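Local coordinates for putative peptidase (Chlamydophila abortus, PDB 3CE2), which is a putative zinc metallopeptidase of the M3B oligopeptidase F family, predicted to degrade small bioactive peptides, at residues A[281-291]-A[469-480]. Sequence-based numbering, arbitrary orientation.
Sequences YTNLIDIVKKN and LFRQVLFASFEY
Val288 and Val473 meet tip to tip where segment 281-291, on helix 278-289, packs on segment 469-480 of the long helix 451-487, the evidence being 3.7 Å between Val288 CG1 and Val473 CG1. The axes of these short segments come within 9.7 Å and run at 125° to each other, and the CA atoms draw nearest at Ile285 and Val473. Around this point the packing is close and apolar. Val288 CG1, anti to the backbone N, also lies 3.6 Å from Phe470 CD1, while Leu284 CD2 rests against Val473 CG2 at 4.0 Å. Ile285 is a knob in the hole formed by Val473, Ala476, Ser477 and Tyr480; its CG2 branch reaches Ser477 CB at 3.7 Å, and CD1 lies over the backbone of Ser477. Helix 536-553 covers the neighbouring surface, with Ile543 on Leu284 and Ala539 on Val473.

One hydrogen bond joins the two segments. Tyr281, turned toward the partner helix, directs OH to Ala476 O at 2.8 Å, tilted 34° from the carbonyl plane with a C=O...donor angle of 111°. The same oxygen accepts the helical N-H of Tyr480 from the opposite face of that plane, giving it two bonds. The Tyr281 ring also meets Tyr536 and Phe533.

Packing is looser at the partly exposed fringe. Thr282 OG1 comes no nearer than 4.2 Å to Tyr480 OH. The extended Lys289 chain passes Ser477, where Lys289 CE lies 4.0 Å from Ser477 OG, toward a long, weak ion pair with Glu507. Tyr480 stands near His484, a ligand of a zinc ion separate from that of the HExxH helix. Apolar packing thus makes up most of the contact, while the hydroxyl bond fixes Tyr281 against one turn of the partner helix without displacing that turn's own N-H...O bond.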
# COMPACT_ATOMS: atom_id res chain seq x y z
N TYR A 281 12.56 9.63 -7.96
CA TYR A 281 12.22 10.02 -6.61
C TYR A 281 12.47 11.52 -6.50
O TYR A 281 11.59 12.33 -6.17
CB TYR A 281 13.08 9.22 -5.63
CG TYR A 281 12.76 9.39 -4.17
CD1 TYR A 281 12.14 8.38 -3.45
CD2 TYR A 281 13.11 10.56 -3.49
CE1 TYR A 281 11.87 8.53 -2.09
CE2 TYR A 281 12.85 10.73 -2.14
CZ TYR A 281 12.23 9.71 -1.43
OH TYR A 281 11.97 9.87 -0.07
N THR A 282 13.68 11.89 -6.88
CA THR A 282 14.11 13.26 -6.84
C THR A 282 13.24 14.25 -7.63
O THR A 282 12.95 15.33 -7.14
CB THR A 282 15.56 13.25 -7.19
OG1 THR A 282 16.26 13.22 -5.95
CG2 THR A 282 15.98 14.45 -8.04
N ASN A 283 12.77 13.89 -8.82
CA ASN A 283 11.98 14.84 -9.60
C ASN A 283 10.56 14.90 -9.11
O ASN A 283 9.88 15.92 -9.26
CB ASN A 283 12.02 14.50 -11.09
CG ASN A 283 13.40 14.68 -11.69
OD1 ASN A 283 14.16 15.57 -11.26
ND2 ASN A 283 13.74 13.83 -12.65
N LEU A 284 10.11 13.81 -8.52
CA LEU A 284 8.79 13.81 -7.94
C LEU A 284 8.76 14.92 -6.90
O LEU A 284 7.87 15.77 -6.90
CB LEU A 284 8.49 12.46 -7.32
CG LEU A 284 7.20 12.46 -6.51
CD1 LEU A 284 5.98 12.45 -7.45
CD2 LEU A 284 7.22 11.27 -5.53
N ILE A 285 9.76 14.94 -6.03
CA ILE A 285 9.82 15.97 -4.99
C ILE A 285 9.86 17.39 -5.59
O ILE A 285 9.14 18.29 -5.13
CB ILE A 285 11.04 15.77 -4.07
CG1 ILE A 285 10.87 14.51 -3.22
CG2 ILE A 285 11.21 16.99 -3.17
CD1 ILE A 285 12.16 14.00 -2.63
N ASP A 286 10.71 17.59 -6.61
CA ASP A 286 10.87 18.91 -7.19
C ASP A 286 9.57 19.35 -7.85
O ASP A 286 9.06 20.44 -7.58
CB ASP A 286 12.07 18.96 -8.15
CG ASP A 286 13.40 18.51 -7.47
OD1 ASP A 286 13.50 18.57 -6.22
OD2 ASP A 286 14.36 18.10 -8.17
N ILE A 287 9.00 18.49 -8.69
CA ILE A 287 7.79 18.90 -9.40
C ILE A 287 6.65 19.19 -8.43
O ILE A 287 5.91 20.15 -8.59
CB ILE A 287 7.35 17.89 -10.49
CG1 ILE A 287 7.86 18.32 -11.86
CG2 ILE A 287 5.87 17.90 -10.63
CD1 ILE A 287 9.38 18.14 -12.07
N VAL A 288 6.53 18.35 -7.40
CA VAL A 288 5.46 18.53 -6.44
C VAL A 288 5.61 19.85 -5.69
O VAL A 288 4.65 20.60 -5.57
CB VAL A 288 5.35 17.34 -5.48
CG1 VAL A 288 4.44 17.69 -4.34
CG2 VAL A 288 4.77 16.15 -6.22
N LYS A 289 6.82 20.15 -5.20
CA LYS A 289 7.06 21.45 -4.57
C LYS A 289 6.71 22.61 -5.49
O LYS A 289 6.10 23.58 -5.04
CB LYS A 289 8.51 21.59 -4.15
CG LYS A 289 8.88 20.75 -2.95
CD LYS A 289 10.35 20.96 -2.57
CE LYS A 289 10.73 20.04 -1.42
NZ LYS A 289 12.11 20.34 -0.92
N LYS A 290 7.09 22.54 -6.76
CA LYS A 290 6.73 23.60 -7.68
C LYS A 290 5.23 23.69 -7.93
O LYS A 290 4.79 24.65 -8.55
CB LYS A 290 7.44 23.47 -9.02
CG LYS A 290 8.93 23.76 -9.01
CD LYS A 290 9.45 23.58 -10.41
CE LYS A 290 10.78 22.86 -10.43
NZ LYS A 290 10.85 21.85 -11.54
N ASN A 291 4.44 22.71 -7.46
CA ASN A 291 2.99 22.83 -7.57
C ASN A 291 2.30 23.06 -6.26
O ASN A 291 1.05 22.95 -6.16
CB ASN A 291 2.37 21.64 -8.27
CG ASN A 291 2.86 21.50 -9.70
OD1 ASN A 291 2.15 21.82 -10.65
ND2 ASN A 291 4.09 21.03 -9.85
N LEU A 469 -1.10 12.36 -1.85
CA LEU A 469 -0.06 12.80 -2.78
C LEU A 469 0.89 13.83 -2.16
O LEU A 469 2.06 13.54 -1.94
CB LEU A 469 -0.67 13.30 -4.08
CG LEU A 469 0.19 14.16 -5.01
CD1 LEU A 469 1.61 13.67 -5.07
CD2 LEU A 469 -0.39 14.17 -6.41
N PHE A 470 0.38 15.02 -1.85
CA PHE A 470 1.23 16.10 -1.35
C PHE A 470 1.86 15.82 0.01
O PHE A 470 3.09 15.94 0.18
CB PHE A 470 0.48 17.44 -1.34
CG PHE A 470 0.29 18.01 -2.71
CD1 PHE A 470 1.22 18.89 -3.25
CD2 PHE A 470 -0.77 17.60 -3.50
CE1 PHE A 470 1.08 19.38 -4.54
CE2 PHE A 470 -0.91 18.10 -4.79
CZ PHE A 470 0.02 18.99 -5.30
N ARG A 471 1.03 15.45 0.97
CA ARG A 471 1.52 15.18 2.30
C ARG A 471 2.55 14.07 2.28
O ARG A 471 3.54 14.15 3.00
CB ARG A 471 0.40 14.88 3.29
CG ARG A 471 0.94 14.76 4.70
CD ARG A 471 0.06 15.41 5.75
NE ARG A 471 -0.86 14.48 6.42
CZ ARG A 471 -0.62 13.89 7.60
NH1 ARG A 471 -1.54 13.08 8.13
NH2 ARG A 471 0.53 14.10 8.24
N GLN A 472 2.36 13.04 1.46
CA GLN A 472 3.37 11.96 1.38
C GLN A 472 4.68 12.43 0.76
O GLN A 472 5.76 11.96 1.13
CB GLN A 472 2.83 10.77 0.61
CG GLN A 472 1.48 10.31 1.15
CD GLN A 472 1.54 9.95 2.62
OE1 GLN A 472 2.44 9.24 3.05
NE2 GLN A 472 0.60 10.45 3.40
N VAL A 473 4.59 13.37 -0.17
CA VAL A 473 5.80 13.82 -0.84
C VAL A 473 6.58 14.73 0.12
O VAL A 473 7.82 14.72 0.18
CB VAL A 473 5.44 14.53 -2.16
CG1 VAL A 473 6.65 15.23 -2.74
CG2 VAL A 473 4.87 13.53 -3.15
N LEU A 474 5.85 15.48 0.93
CA LEU A 474 6.52 16.16 2.02
C LEU A 474 7.33 15.16 2.83
O LEU A 474 8.55 15.33 2.96
CB LEU A 474 5.52 16.91 2.89
CG LEU A 474 6.04 18.00 3.83
CD1 LEU A 474 4.87 18.70 4.41
CD2 LEU A 474 6.86 17.41 4.94
N PHE A 475 6.68 14.09 3.34
CA PHE A 475 7.39 13.07 4.13
C PHE A 475 8.62 12.63 3.32
O PHE A 475 9.74 12.52 3.86
CB PHE A 475 6.54 11.84 4.53
CG PHE A 475 5.30 12.14 5.43
CD1 PHE A 475 5.17 13.31 6.19
CD2 PHE A 475 4.27 11.17 5.56
CE1 PHE A 475 4.04 13.53 7.02
CE2 PHE A 475 3.15 11.39 6.38
CZ PHE A 475 3.05 12.58 7.12
N ALA A 476 8.42 12.41 2.02
CA ALA A 476 9.52 11.91 1.16
C ALA A 476 10.73 12.83 1.10
O ALA A 476 11.85 12.34 1.20
CB ALA A 476 9.04 11.61 -0.23
N SER A 477 10.54 14.14 0.96
CA SER A 477 11.73 15.00 0.95
C SER A 477 12.37 15.03 2.32
O SER A 477 13.62 15.04 2.44
CB SER A 477 11.44 16.42 0.48
OG SER A 477 10.12 16.75 0.78
N PHE A 478 11.53 15.06 3.35
CA PHE A 478 12.04 15.03 4.70
C PHE A 478 12.95 13.82 4.86
O PHE A 478 14.11 13.94 5.27
CB PHE A 478 10.92 14.98 5.72
CG PHE A 478 11.43 14.98 7.12
CD1 PHE A 478 12.28 15.98 7.55
CD2 PHE A 478 11.13 13.94 7.99
CE1 PHE A 478 12.78 15.97 8.84
CE2 PHE A 478 11.63 13.92 9.29
CZ PHE A 478 12.46 14.94 9.71
N GLU A 479 12.43 12.65 4.50
CA GLU A 479 13.16 11.42 4.65
C GLU A 479 14.43 11.46 3.78
O GLU A 479 15.48 10.88 4.11
CB GLU A 479 12.25 10.23 4.31
CG GLU A 479 12.92 8.89 4.35
CD GLU A 479 11.95 7.71 4.17
OE1 GLU A 479 10.85 7.89 3.57
OE2 GLU A 479 12.30 6.59 4.62
N TYR A 480 14.34 12.17 2.68
CA TYR A 480 15.48 12.29 1.82
C TYR A 480 16.55 13.17 2.46
O TYR A 480 17.72 12.79 2.51
CB TYR A 480 15.04 12.87 0.50
CG TYR A 480 16.16 13.08 -0.46
CD1 TYR A 480 16.61 12.03 -1.27
CD2 TYR A 480 16.78 14.32 -0.56
CE1 TYR A 480 17.65 12.21 -2.15
CE2 TYR A 480 17.82 14.51 -1.44
CZ TYR A 480 18.25 13.46 -2.24
OH TYR A 480 19.28 13.68 -3.11